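Local coordinates for protein sarcosine oxidase (Pyrococcus horikoshii, PDB 1Y56) that probably oxidises L-proline as the beta subunit of a proline dehydrogenase, holding FAD within its fold and FMN where it meets another protein chain, at residues B[236-241]-B[251-255]; B[312-318]-B[363-369]; B[271-276]-B[303-307]; B[177-182]-B[323-327]. All coordinates share one frame; numbering follows the deposited sequence.

Contacts 1 and 3 both reach the eight-stranded sheet, through strand 250-253 and strand 299-310, their centres about 23 Å apart. Contacts 2 and 4, centres about 22 Å apart, reach the seven-stranded sheet through strand 317-318 and the turn into strand 327-331; there a GxGxxG pattern after strand 8-11 is consistent with the Rossmann-type FAD fold. Along the chain, contacts 1 and 3 follow each other between the two segments of contact 4. Contact 2 opens before contact 4 closes, so those two interlock, and Y367 OH and E323 OE1, 2.6 Å apart, probably share a hydrogen bond. Contact 1 supplies an FAD-pocket residue, contact 3 residues of both flavin pockets; contacts 2 and 4 tie outlying chain to the other sheet.

Contact 1 of 4, residues B[236-241]-B[251-255]; sequences GTINPM and YLTQT
Q254 reaches with an extended side chain (CG anti to the backbone N, chi1 178°) into the bend made by residues 236-241. Its OE1 takes a nearly straight bond from I238 N (3.1 Å, 167° at the hydrogen), and T237 N adds a weak one at 3.0 Å. The backbone answers with Q254 N to I238 O, 3.2 Å, so both ends of Q254 grip I238. The amide's other end, NE2, bonds the carbonyls of K234 and G258. With an alanine here, the N-H groups of T237 and I238 would probably lose their shared acceptor and the bend would be freer to shift. A weak bond from T253 OG1 to P240 O (3.1 Å) ties the chain at P240 to strand 250-253; the same hydroxyl also pairs with K145. Among the apolar contacts, I238 CD1 meets L252 CD2 at 3.9 Å, the two side chains crossing at about a right angle, and M241 SD lies 3.6 Å from T253 CG2. The bend leads into strand 241-244, which pairs antiparallel with strand 250-253 inside the eight-stranded sheet. L252 packs on F288 and I291 of helix 278-291, T253 on I261 of strand 261-263, and Y251 touches FAD.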
loop_
_atom_site.group_PDB
_atom_site.type_symbol
_atom_site.label_atom_id
_atom_site.label_comp_id
_atom_site.label_asym_id
_atom_site.label_seq_id
_atom_site.Cartn_x
_atom_site.Cartn_y
_atom_site.Cartn_z
ATOM N N GLY B 236 45.827 33.195 -17.140
ATOM C CA GLY B 236 46.098 34.617 -17.367
ATOM C C GLY B 236 45.449 35.275 -18.575
ATOM O O GLY B 236 45.891 36.324 -19.019
ATOM N N THR B 237 44.399 34.668 -19.116
ATOM C CA THR B 237 43.629 35.296 -20.181
ATOM C C THR B 237 42.851 36.499 -19.644
ATOM O O THR B 237 42.897 37.565 -20.246
ATOM C CB THR B 237 42.699 34.289 -20.888
ATOM O OG1 THR B 237 43.495 33.331 -21.597
ATOM C CG2 THR B 237 41.760 34.991 -21.875
ATOM N N ILE B 238 42.140 36.339 -18.527
ATOM C CA ILE B 238 41.483 37.484 -17.881
ATOM C C ILE B 238 41.958 37.607 -16.444
ATOM O O ILE B 238 41.485 36.888 -15.568
ATOM C CB ILE B 238 39.934 37.405 -17.882
ATOM C CG1 ILE B 238 39.388 36.953 -19.240
ATOM C CG2 ILE B 238 39.343 38.752 -17.467
ATOM C CD1 ILE B 238 37.878 36.714 -19.230
ATOM N N ASN B 239 42.874 38.533 -16.190
ATOM C CA ASN B 239 43.477 38.614 -14.867
ATOM C C ASN B 239 42.763 39.471 -13.846
ATOM O O ASN B 239 42.451 38.988 -12.770
ATOM C CB ASN B 239 44.950 38.952 -14.971
ATOM C CG ASN B 239 45.727 37.842 -15.616
ATOM O OD1 ASN B 239 46.277 38.009 -16.694
ATOM N ND2 ASN B 239 45.738 36.675 -14.980
ATOM N N PRO B 240 42.468 40.731 -14.180
ATOM C CA PRO B 240 41.766 41.523 -13.176
ATOM C C PRO B 240 40.276 41.184 -13.153
ATOM O O PRO B 240 39.765 40.512 -14.070
ATOM C CB PRO B 240 41.948 42.950 -13.680
ATOM C CG PRO B 240 42.030 42.804 -15.168
ATOM C CD PRO B 240 42.693 41.486 -15.430
ATOM N N MET B 241 39.593 41.631 -12.104
ATOM C CA MET B 241 38.144 41.648 -12.089
ATOM C C MET B 241 37.712 42.783 -13.026
ATOM O O MET B 241 38.078 43.932 -12.815
ATOM C CB MET B 241 37.678 41.922 -10.672
ATOM C CG MET B 241 36.210 41.708 -10.429
ATOM S SD MET B 241 35.790 39.974 -10.189
ATOM C CE MET B 241 34.825 39.733 -11.652
ATOM N N TYR B 251 30.179 41.702 -13.650
ATOM C CA TYR B 251 31.543 41.498 -13.213
ATOM C C TYR B 251 31.989 40.136 -13.745
ATOM O O TYR B 251 31.223 39.171 -13.696
ATOM C CB TYR B 251 31.628 41.559 -11.691
ATOM C CG TYR B 251 30.922 40.440 -10.962
ATOM C CD1 TYR B 251 29.575 40.534 -10.636
ATOM C CD2 TYR B 251 31.609 39.287 -10.588
ATOM C CE1 TYR B 251 28.930 39.517 -9.960
ATOM C CE2 TYR B 251 30.975 38.260 -9.914
ATOM C CZ TYR B 251 29.633 38.378 -9.597
ATOM O OH TYR B 251 28.996 37.349 -8.923
ATOM N N LEU B 252 33.199 40.067 -14.292
ATOM C CA LEU B 252 33.796 38.780 -14.661
ATOM C C LEU B 252 35.322 38.751 -14.532
ATOM O O LEU B 252 35.997 39.765 -14.721
ATOM C CB LEU B 252 33.329 38.305 -16.046
ATOM C CG LEU B 252 33.578 38.987 -17.394
ATOM C CD1 LEU B 252 33.144 40.406 -17.390
ATOM C CD2 LEU B 252 35.017 38.897 -17.782
ATOM N N THR B 253 35.852 37.589 -14.172
ATOM C CA THR B 253 37.297 37.381 -14.052
ATOM C C THR B 253 37.595 35.891 -14.284
ATOM O O THR B 253 36.674 35.093 -14.432
ATOM C CB THR B 253 37.830 37.839 -12.663
ATOM O OG1 THR B 253 39.262 37.785 -12.649
ATOM C CG2 THR B 253 37.266 36.958 -11.540
ATOM N N GLN B 254 38.867 35.512 -14.321
ATOM C CA GLN B 254 39.210 34.105 -14.482
ATOM C C GLN B 254 39.585 33.522 -13.122
ATOM O O GLN B 254 40.239 34.189 -12.316
ATOM C CB GLN B 254 40.332 33.952 -15.509
ATOM C CG GLN B 254 40.830 32.548 -15.753
ATOM C CD GLN B 254 41.696 32.448 -17.004
ATOM O OE1 GLN B 254 42.312 33.432 -17.429
ATOM N NE2 GLN B 254 41.743 31.254 -17.605
ATOM N N THR B 255 39.138 32.297 -12.851
ATOM C CA THR B 255 39.526 31.607 -11.621
ATOM C C THR B 255 40.941 31.038 -11.740
ATOM O O THR B 255 41.531 30.983 -12.839
ATOM C CB THR B 255 38.579 30.450 -11.267
ATOM O OG1 THR B 255 38.628 29.464 -12.299
ATOM C CG2 THR B 255 37.164 30.936 -11.092
#

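Contact 2 of 4, residues B[312-318]-B[363-369]; sequences PDSNPAI and WYDPYRF
R368 and D313 both place CG between their own backbone N and carbonyl carbon (chi1 72° and 64°), and the arginine then runs extended to NE, so that the two side chains meet from opposite directions. The guanidinium grips the carboxylate side-on, NE to OD1 at 2.7 Å and NH2 to OD2 at 3.1 Å, each on a syn lone pair, with the planes only 11° apart. R368 NH2 also bonds P316 O at 2.8 Å, from above the carbonyl plane, while NH1 holds D365 O within its own segment. CZ of F369 lies over one face of the guanidinium, offset toward its rim. D313 OD2 closes an Asx turn by accepting from N315 N, which shapes the loop between strand 299-310 and strand 317-318; the chain beyond helix 337-354 folds back onto this loop. A leucine in place of R368 would probably leave the D313 carboxylate without its charge partner and the P316 carbonyl without its NH2 donor. Beside this polar cluster I318 N donates to Y364 O (2.8 Å). P316 CG lies 3.6 Å from Y364 CD2, side by side, and Y364 OH bonds N60. At the far end P312 CD meets F369 CE1 at 3.8 Å.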
loop_
_atom_site.group_PDB
_atom_site.type_symbol
_atom_site.label_atom_id
_atom_site.label_comp_id
_atom_site.label_asym_id
_atom_site.label_seq_id
_atom_site.Cartn_x
_atom_site.Cartn_y
_atom_site.Cartn_z
ATOM N N PRO B 312 19.516 48.711 3.671
ATOM C CA PRO B 312 19.006 49.815 2.861
ATOM C C PRO B 312 20.077 50.717 2.253
ATOM O O PRO B 312 19.816 51.371 1.240
ATOM C CB PRO B 312 18.160 50.612 3.848
ATOM C CG PRO B 312 17.775 49.635 4.869
ATOM C CD PRO B 312 18.957 48.749 5.031
ATOM N N ASP B 313 21.260 50.762 2.859
ATOM C CA ASP B 313 22.347 51.567 2.312
ATOM C C ASP B 313 23.544 50.722 1.881
ATOM O O ASP B 313 24.655 51.228 1.785
ATOM C CB ASP B 313 22.766 52.679 3.280
ATOM C CG ASP B 313 23.334 52.146 4.589
ATOM O OD1 ASP B 313 23.519 52.960 5.528
ATOM O OD2 ASP B 313 23.594 50.927 4.694
ATOM N N SER B 314 23.324 49.435 1.631
ATOM C CA SER B 314 24.400 48.547 1.174
ATOM C C SER B 314 25.682 48.552 2.014
ATOM O O SER B 314 26.744 48.219 1.503
ATOM C CB SER B 314 24.749 48.829 -0.288
ATOM O OG SER B 314 23.727 48.338 -1.136
ATOM N N ASN B 315 25.576 48.923 3.288
ATOM C CA ASN B 315 26.685 48.844 4.232
ATOM C C ASN B 315 26.330 47.917 5.381
ATOM O O ASN B 315 25.173 47.844 5.779
ATOM C CB ASN B 315 27.028 50.223 4.790
ATOM C CG ASN B 315 27.855 51.050 3.830
ATOM O OD1 ASN B 315 29.081 50.939 3.790
ATOM N ND2 ASN B 315 27.192 51.904 3.068
ATOM N N PRO B 316 27.319 47.191 5.924
ATOM C CA PRO B 316 27.007 46.302 7.033
ATOM C C PRO B 316 26.603 47.020 8.312
ATOM O O PRO B 316 26.716 48.237 8.406
ATOM C CB PRO B 316 28.321 45.561 7.248
ATOM C CG PRO B 316 29.357 46.461 6.688
ATOM C CD PRO B 316 28.738 47.102 5.534
ATOM N N ALA B 317 26.103 46.243 9.266
ATOM C CA ALA B 317 25.908 46.687 10.638
ATOM C C ALA B 317 26.959 46.000 11.484
ATOM O O ALA B 317 26.911 44.780 11.695
ATOM C CB ALA B 317 24.535 46.333 11.131
ATOM N N ILE B 318 27.927 46.791 11.934
ATOM C CA ILE B 318 29.041 46.299 12.711
ATOM C C ILE B 318 29.132 47.187 13.923
ATOM O O ILE B 318 29.443 48.371 13.812
ATOM C CB ILE B 318 30.348 46.338 11.902
ATOM C CG1 ILE B 318 30.192 45.513 10.611
ATOM C CG2 ILE B 318 31.517 45.847 12.751
ATOM C CD1 ILE B 318 31.271 45.753 9.570
ATOM N N TRP B 363 30.958 54.262 10.903
ATOM C CA TRP B 363 30.228 54.335 9.625
ATOM C C TRP B 363 29.194 53.215 9.522
ATOM O O TRP B 363 28.125 53.398 8.936
ATOM C CB TRP B 363 31.210 54.248 8.458
ATOM C CG TRP B 363 30.614 54.479 7.100
ATOM C CD1 TRP B 363 30.358 53.532 6.146
ATOM C CD2 TRP B 363 30.228 55.739 6.523
ATOM N NE1 TRP B 363 29.832 54.121 5.015
ATOM C CE2 TRP B 363 29.739 55.472 5.221
ATOM C CE3 TRP B 363 30.241 57.064 6.978
ATOM C CZ2 TRP B 363 29.263 56.481 4.377
ATOM C CZ3 TRP B 363 29.770 58.065 6.136
ATOM C CH2 TRP B 363 29.284 57.767 4.854
ATOM N N TYR B 364 29.531 52.066 10.114
ATOM C CA TYR B 364 28.714 50.849 10.072
ATOM C C TYR B 364 27.845 50.708 11.320
ATOM O O TYR B 364 27.506 49.595 11.728
ATOM C CB TYR B 364 29.607 49.607 9.890
ATOM C CG TYR B 364 30.664 49.786 8.820
ATOM C CD1 TYR B 364 32.014 49.937 9.151
ATOM C CD2 TYR B 364 30.309 49.842 7.473
ATOM C CE1 TYR B 364 32.983 50.116 8.158
ATOM C CE2 TYR B 364 31.268 50.027 6.476
ATOM C CZ TYR B 364 32.595 50.161 6.822
ATOM O OH TYR B 364 33.520 50.347 5.819
ATOM N N ASP B 365 27.484 51.847 11.911
ATOM C CA ASP B 365 26.676 51.898 13.127
ATOM C C ASP B 365 25.351 51.146 12.970
ATOM O O ASP B 365 24.520 51.494 12.121
ATOM C CB ASP B 365 26.420 53.355 13.530
ATOM C CG ASP B 365 25.810 53.496 14.923
ATOM O OD1 ASP B 365 25.566 54.648 15.324
ATOM O OD2 ASP B 365 25.570 52.489 15.626
ATOM N N PRO B 366 25.167 50.090 13.783
ATOM C CA PRO B 366 23.925 49.336 13.919
ATOM C C PRO B 366 22.712 50.219 14.173
ATOM O O PRO B 366 21.603 49.872 13.771
ATOM C CB PRO B 366 24.182 48.486 15.155
ATOM C CG PRO B 366 25.636 48.260 15.145
ATOM C CD PRO B 366 26.238 49.526 14.624
ATOM N N TYR B 367 22.922 51.349 14.836
ATOM C CA TYR B 367 21.818 52.230 15.185
ATOM C C TYR B 367 21.424 53.222 14.086
ATOM O O TYR B 367 20.412 53.921 14.206
ATOM C CB TYR B 367 22.115 52.959 16.499
ATOM C CG TYR B 367 22.209 52.022 17.678
ATOM C CD1 TYR B 367 21.056 51.527 18.302
ATOM C CD2 TYR B 367 23.444 51.623 18.167
ATOM C CE1 TYR B 367 21.141 50.660 19.392
ATOM C CE2 TYR B 367 23.538 50.763 19.256
ATOM C CZ TYR B 367 22.388 50.282 19.865
ATOM O OH TYR B 367 22.508 49.416 20.938
ATOM N N ARG B 368 22.191 53.273 13.007
ATOM C CA ARG B 368 21.953 54.306 12.007
ATOM C C ARG B 368 20.554 54.269 11.408
ATOM O O ARG B 368 20.028 55.304 11.019
ATOM C CB ARG B 368 23.030 54.305 10.908
ATOM C CG ARG B 368 22.992 53.161 9.913
ATOM C CD ARG B 368 24.164 53.286 8.953
ATOM N NE ARG B 368 24.272 52.178 8.004
ATOM C CZ ARG B 368 24.825 50.995 8.274
ATOM N NH1 ARG B 368 25.311 50.732 9.481
ATOM N NH2 ARG B 368 24.884 50.068 7.335
ATOM N N PHE B 369 19.955 53.082 11.352
ATOM C CA PHE B 369 18.735 52.878 10.569
ATOM C C PHE B 369 17.499 53.414 11.267
ATOM O O PHE B 369 16.669 54.072 10.633
ATOM C CB PHE B 369 18.543 51.403 10.215
ATOM C CG PHE B 369 19.721 50.785 9.533
ATOM C CD1 PHE B 369 20.028 51.111 8.221
ATOM C CD2 PHE B 369 20.525 49.872 10.207
ATOM C CE1 PHE B 369 21.121 50.545 7.587
ATOM C CE2 PHE B 369 21.625 49.293 9.581
ATOM C CZ PHE B 369 21.921 49.625 8.267
#

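Contact 3 of 4, residues B[271-276]-B[303-307]; sequences TYDLTP and TWAGY. With FMN (flavin mononucleotide), chain E.
L274 fills the middle of the contact, its side chain crossing that of Y307 at about a right angle. The methyl CD1 approaches ring atom CE1 of Y307 and lies 4.3 Å from A305 CB, while L274 CD2 comes to 3.8 Å from Y307 CZ. The Y307 ring also receives Y272 in a T-shaped pair: the edge of Y272 points at the face of Y307, with centroids 5.6 Å apart and planes at 84°. W204 meets both tyrosine rings from outside the contact. Residues 271-276 thus pack against strand 299-310, an outermost strand of the eight-stranded sheet within this chain, and the strand carries contacts to both flavins. G306 and Y307 touch FAD. W304, with CG between its backbone N and carbonyl carbon (chi1 70°), turns its indole away from residues 271-276 and lays one face against FMN. The ribityl carbon C1' of FMN sits 3.5 Å above that face, offset toward the rim, and W304 CZ2 lies 3.3 Å from C9 of the flavin. R46 O accepts from W304 NE1, which helps fix the turn of the indole. On the polar side, Y307 OH donates to Y272 O at 2.6 Å, in the carbonyl plane and on a lone pair. D273 N donates to T271 OG1 (2.8 Å), forming an ST turn, and D273 OD2 makes a salt bridge with K224.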
loop_
_atom_site.group_PDB
_atom_site.type_symbol
_atom_site.label_atom_id
_atom_site.label_comp_id
_atom_site.label_asym_id
_atom_site.label_seq_id
_atom_site.Cartn_x
_atom_site.Cartn_y
_atom_site.Cartn_z
ATOM N N THR B 271 14.368 36.778 -0.507
ATOM C CA THR B 271 14.084 35.329 -0.505
ATOM C C THR B 271 15.229 34.529 0.118
ATOM O O THR B 271 16.363 35.002 0.156
ATOM C CB THR B 271 13.848 34.792 -1.935
ATOM O OG1 THR B 271 13.608 33.378 -1.895
ATOM C CG2 THR B 271 15.070 35.040 -2.815
ATOM N N TYR B 272 14.939 33.325 0.607
ATOM C CA TYR B 272 16.005 32.395 1.014
ATOM C C TYR B 272 16.237 31.324 -0.046
ATOM O O TYR B 272 17.130 30.494 0.091
ATOM C CB TYR B 272 15.726 31.737 2.373
ATOM C CG TYR B 272 16.104 32.570 3.580
ATOM C CD1 TYR B 272 15.120 33.188 4.362
ATOM C CD2 TYR B 272 17.441 32.738 3.947
ATOM C CE1 TYR B 272 15.453 33.962 5.473
ATOM C CE2 TYR B 272 17.791 33.506 5.066
ATOM C CZ TYR B 272 16.791 34.118 5.824
ATOM O OH TYR B 272 17.126 34.880 6.930
ATOM N N ASP B 273 15.422 31.357 -1.098
ATOM C CA ASP B 273 15.516 30.433 -2.232
ATOM C C ASP B 273 16.879 30.541 -2.925
ATOM O O ASP B 273 17.340 31.648 -3.222
ATOM C CB ASP B 273 14.378 30.757 -3.222
ATOM C CG ASP B 273 14.528 30.063 -4.576
ATOM O OD1 ASP B 273 14.757 28.837 -4.601
ATOM O OD2 ASP B 273 14.393 30.746 -5.618
ATOM N N LEU B 274 17.539 29.409 -3.156
ATOM C CA LEU B 274 18.658 29.392 -4.101
ATOM C C LEU B 274 18.106 28.966 -5.471
ATOM O O LEU B 274 17.049 29.471 -5.883
ATOM C CB LEU B 274 19.830 28.543 -3.604
ATOM C CG LEU B 274 20.717 29.167 -2.495
ATOM C CD1 LEU B 274 20.638 30.698 -2.462
ATOM C CD2 LEU B 274 20.473 28.601 -1.091
ATOM N N THR B 275 18.770 28.058 -6.178
ATOM C CA THR B 275 18.249 27.600 -7.501
ATOM C C THR B 275 18.280 28.678 -8.615
ATOM O O THR B 275 17.534 29.668 -8.590
ATOM C CB THR B 275 16.816 26.890 -7.460
ATOM O OG1 THR B 275 15.783 27.868 -7.369
ATOM C CG2 THR B 275 16.684 25.883 -6.288
ATOM N N PRO B 276 19.174 28.486 -9.589
ATOM C CA PRO B 276 19.363 29.442 -10.663
ATOM C C PRO B 276 18.163 29.570 -11.600
ATOM O O PRO B 276 17.288 28.715 -11.609
ATOM C CB PRO B 276 20.581 28.891 -11.403
ATOM C CG PRO B 276 20.678 27.481 -11.016
ATOM C CD PRO B 276 20.113 27.356 -9.671
ATOM N N THR B 303 25.640 27.070 -13.450
ATOM C CA THR B 303 25.186 28.340 -12.916
ATOM C C THR B 303 24.781 28.068 -11.473
ATOM O O THR B 303 24.291 26.976 -11.181
ATOM C CB THR B 303 23.972 28.804 -13.709
ATOM O OG1 THR B 303 24.418 29.391 -14.934
ATOM C CG2 THR B 303 23.178 29.831 -12.952
ATOM N N TRP B 304 24.997 29.023 -10.567
ATOM C CA TRP B 304 24.510 28.865 -9.194
ATOM C C TRP B 304 24.010 30.172 -8.563
ATOM O O TRP B 304 24.044 31.227 -9.201
ATOM C CB TRP B 304 25.559 28.187 -8.307
ATOM C CG TRP B 304 26.734 29.035 -8.015
ATOM C CD1 TRP B 304 26.948 29.774 -6.896
ATOM C CD2 TRP B 304 27.862 29.235 -8.853
ATOM N NE1 TRP B 304 28.142 30.434 -6.986
ATOM C CE2 TRP B 304 28.727 30.117 -8.182
ATOM C CE3 TRP B 304 28.232 28.753 -10.115
ATOM C CZ2 TRP B 304 29.943 30.526 -8.721
ATOM C CZ3 TRP B 304 29.429 29.166 -10.655
ATOM C CH2 TRP B 304 30.274 30.040 -9.956
ATOM N N ALA B 305 23.543 30.084 -7.316
ATOM C CA ALA B 305 23.013 31.235 -6.598
ATOM C C ALA B 305 23.517 31.315 -5.153
ATOM O O ALA B 305 23.995 30.326 -4.586
ATOM C CB ALA B 305 21.488 31.212 -6.619
ATOM N N GLY B 306 23.389 32.502 -4.564
ATOM C CA GLY B 306 23.759 32.731 -3.175
ATOM C C GLY B 306 23.116 34.004 -2.664
ATOM O O GLY B 306 22.524 34.780 -3.435
ATOM N N TYR B 307 23.245 34.228 -1.362
ATOM C CA TYR B 307 22.631 35.382 -0.726
ATOM C C TYR B 307 23.531 36.613 -0.750
ATOM O O TYR B 307 24.724 36.526 -0.464
ATOM C CB TYR B 307 22.293 35.064 0.731
ATOM C CG TYR B 307 21.494 33.807 0.942
ATOM C CD1 TYR B 307 20.499 33.421 0.043
ATOM C CD2 TYR B 307 21.705 33.019 2.066
ATOM C CE1 TYR B 307 19.757 32.263 0.251
ATOM C CE2 TYR B 307 20.974 31.871 2.285
ATOM C CZ TYR B 307 20.003 31.495 1.376
ATOM O OH TYR B 307 19.276 30.348 1.603
HETATM N N1 FMN E . 30.940 24.645 -10.625
HETATM C C2 FMN E . 31.402 23.896 -11.653
HETATM O O2 FMN E . 30.656 23.038 -12.181
HETATM N N3 FMN E . 32.654 24.059 -12.123
HETATM C C4 FMN E . 33.473 24.976 -11.569
HETATM O O4 FMN E . 34.634 25.118 -12.011
HETATM C C4A FMN E . 33.020 25.763 -10.503
HETATM N N5 FMN E . 33.825 26.695 -9.922
HETATM C C5A FMN E . 33.406 27.470 -8.885
HETATM C C6 FMN E . 34.279 28.412 -8.329
HETATM C C7 FMN E . 33.877 29.219 -7.262
HETATM C C7M FMN E . 34.870 30.215 -6.703
HETATM C C8 FMN E . 32.577 29.073 -6.752
HETATM C C8M FMN E . 32.081 29.899 -5.625
HETATM C C9 FMN E . 31.706 28.130 -7.305
HETATM C C9A FMN E . 32.109 27.325 -8.375
HETATM N N10 FMN E . 31.253 26.353 -8.961
HETATM C C10 FMN E . 31.719 25.572 -10.039
HETATM C "C1'" FMN E . 29.887 26.163 -8.501
HETATM C "C2'" FMN E . 29.804 25.193 -7.352
HETATM O "O2'" FMN E . 29.204 23.986 -7.855
HETATM C "C3'" FMN E . 29.018 25.921 -6.247
HETATM O "O3'" FMN E . 29.506 25.603 -4.932
HETATM C "C4'" FMN E . 27.559 25.610 -6.335
HETATM O "O4'" FMN E . 27.096 25.220 -7.400
HETATM C "C5'" FMN E . 26.683 25.770 -5.110
HETATM O "O5'" FMN E . 26.013 24.536 -4.874
HETATM P P FMN E . 24.580 24.227 -5.545
HETATM O O1P FMN E . 23.636 25.063 -4.719
HETATM O O2P FMN E . 24.435 22.735 -5.396
HETATM O O3P FMN E . 24.655 24.671 -6.978
#

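Contact 4 of 4, residues B[177-182]-B[323-327]; sequences IENNEI and ELNDY
N180 and N325 join two surface loops through one backbone bond, and E181 and N325 form a single beta bridge beside it. One loop links strand 172-177 to strand 182-187; the other, a type II turn from L324 to Y327, leads into strand 327-331 of the FAD-domain sheet. N325 N donates to N180 O at 2.7 Å. The apolar contacts gather on L324, which, with CG anti to its own backbone N (chi1 -176°), turns its branches to both I177 and I182. I177 meets it tip to tip, CD1 to CD1 at 3.7 Å. I182 crosses it at about a right angle, CG1 to L324 CG at 3.7 Å. Beyond them L324 rests on A212 and I214, and I182 on V197 of strand 196-199. Toward solvent, E181 bends at chi2 and crosses N325 obliquely; its carboxylate oxygen OE2 lies 3.4 Å from N325 CB and 5.5 Å from D326 OD2, a like charge.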
loop_
_atom_site.group_PDB
_atom_site.type_symbol
_atom_site.label_atom_id
_atom_site.label_comp_id
_atom_site.label_asym_id
_atom_site.label_seq_id
_atom_site.Cartn_x
_atom_site.Cartn_y
_atom_site.Cartn_z
ATOM N N ILE B 177 19.161 34.729 28.686
ATOM C CA ILE B 177 19.364 36.117 29.076
ATOM C C ILE B 177 18.748 36.344 30.444
ATOM O O ILE B 177 17.537 36.230 30.605
ATOM C CB ILE B 177 18.783 37.098 28.036
ATOM C CG1 ILE B 177 19.513 36.935 26.700
ATOM C CG2 ILE B 177 18.886 38.536 28.537
ATOM C CD1 ILE B 177 18.858 37.646 25.546
ATOM N N GLU B 178 19.599 36.638 31.425
ATOM C CA GLU B 178 19.164 36.883 32.806
ATOM C C GLU B 178 18.489 38.233 32.931
ATOM O O GLU B 178 17.279 38.351 32.711
ATOM C CB GLU B 178 20.346 36.823 33.777
ATOM C CG GLU B 178 19.994 36.328 35.183
ATOM C CD GLU B 178 19.853 34.804 35.249
ATOM O OE1 GLU B 178 20.561 34.178 36.079
ATOM O OE2 GLU B 178 19.045 34.236 34.469
ATOM N N ASN B 179 19.256 39.256 33.291
ATOM C CA ASN B 179 18.661 40.573 33.376
ATOM C C ASN B 179 18.700 41.180 31.995
ATOM O O ASN B 179 17.832 40.901 31.167
ATOM C CB ASN B 179 19.354 41.449 34.412
ATOM C CG ASN B 179 18.365 42.270 35.219
ATOM O OD1 ASN B 179 18.522 43.485 35.369
ATOM N ND2 ASN B 179 17.331 41.608 35.739
ATOM N N ASN B 180 19.707 41.993 31.735
ATOM C CA ASN B 180 20.052 42.277 30.366
ATOM C C ASN B 180 21.422 41.690 30.086
ATOM O O ASN B 180 22.079 42.068 29.129
ATOM C CB ASN B 180 19.965 43.773 30.084
ATOM C CG ASN B 180 18.516 44.257 29.956
ATOM O OD1 ASN B 180 17.606 43.470 29.670
ATOM N ND2 ASN B 180 18.301 45.556 30.159
ATOM N N GLU B 181 21.824 40.751 30.943
ATOM C CA GLU B 181 23.042 39.978 30.783
ATOM C C GLU B 181 22.787 38.758 29.924
ATOM O O GLU B 181 21.860 38.007 30.182
ATOM C CB GLU B 181 23.542 39.485 32.149
ATOM C CG GLU B 181 24.870 40.073 32.629
ATOM C CD GLU B 181 24.763 41.551 32.996
ATOM O OE1 GLU B 181 24.045 41.875 33.972
ATOM O OE2 GLU B 181 25.401 42.387 32.312
ATOM N N ILE B 182 23.616 38.556 28.907
ATOM C CA ILE B 182 23.699 37.258 28.262
ATOM C C ILE B 182 24.329 36.310 29.283
ATOM O O ILE B 182 25.289 36.671 29.961
ATOM C CB ILE B 182 24.586 37.299 26.992
ATOM C CG1 ILE B 182 23.973 38.208 25.933
ATOM C CG2 ILE B 182 24.807 35.892 26.418
ATOM C CD1 ILE B 182 24.946 38.599 24.834
ATOM N N GLU B 323 21.909 47.464 24.684
ATOM C CA GLU B 323 20.814 47.046 25.564
ATOM C C GLU B 323 20.813 45.549 25.864
ATOM O O GLU B 323 20.113 45.092 26.774
ATOM C CB GLU B 323 19.450 47.520 25.037
ATOM C CG GLU B 323 19.368 47.684 23.528
ATOM C CD GLU B 323 20.051 48.959 23.002
ATOM O OE1 GLU B 323 20.100 49.139 21.770
ATOM O OE2 GLU B 323 20.543 49.782 23.801
ATOM N N LEU B 324 21.590 44.789 25.102
ATOM C CA LEU B 324 21.903 43.429 25.506
ATOM C C LEU B 324 23.365 43.391 25.879
ATOM O O LEU B 324 24.223 43.848 25.117
ATOM C CB LEU B 324 21.585 42.404 24.417
ATOM C CG LEU B 324 21.797 40.932 24.807
ATOM C CD1 LEU B 324 21.095 40.560 26.109
ATOM C CD2 LEU B 324 21.346 40.004 23.697
ATOM N N ASN B 325 23.647 42.864 27.065
ATOM C CA ASN B 325 25.005 42.950 27.572
ATOM C C ASN B 325 26.003 41.950 27.044
ATOM O O ASN B 325 26.124 40.797 27.500
ATOM C CB ASN B 325 25.108 43.251 29.059
ATOM C CG ASN B 325 25.196 44.735 29.312
ATOM O OD1 ASN B 325 24.285 45.487 28.958
ATOM N ND2 ASN B 325 26.318 45.181 29.876
ATOM N N ASP B 326 26.675 42.501 26.027
ATOM C CA ASP B 326 27.832 42.009 25.285
ATOM C C ASP B 326 27.404 41.311 24.004
ATOM O O ASP B 326 27.936 40.266 23.619
ATOM C CB ASP B 326 28.809 41.241 26.173
ATOM C CG ASP B 326 29.103 41.986 27.487
ATOM O OD1 ASP B 326 29.215 43.241 27.467
ATOM O OD2 ASP B 326 29.196 41.306 28.542
ATOM N N TYR B 327 26.432 41.941 23.347
ATOM C CA TYR B 327 25.959 41.514 22.046
ATOM C C TYR B 327 26.593 42.396 20.993
ATOM O O TYR B 327 26.561 43.621 21.099
ATOM C CB TYR B 327 24.439 41.625 21.963
ATOM C CG TYR B 327 23.836 40.986 20.736
ATOM C CD1 TYR B 327 23.847 39.612 20.578
ATOM C CD2 TYR B 327 23.236 41.754 19.743
ATOM C CE1 TYR B 327 23.290 38.999 19.457
ATOM C CE2 TYR B 327 22.670 41.152 18.608
ATOM C CZ TYR B 327 22.701 39.764 18.479
ATOM O OH TYR B 327 22.145 39.135 17.386
#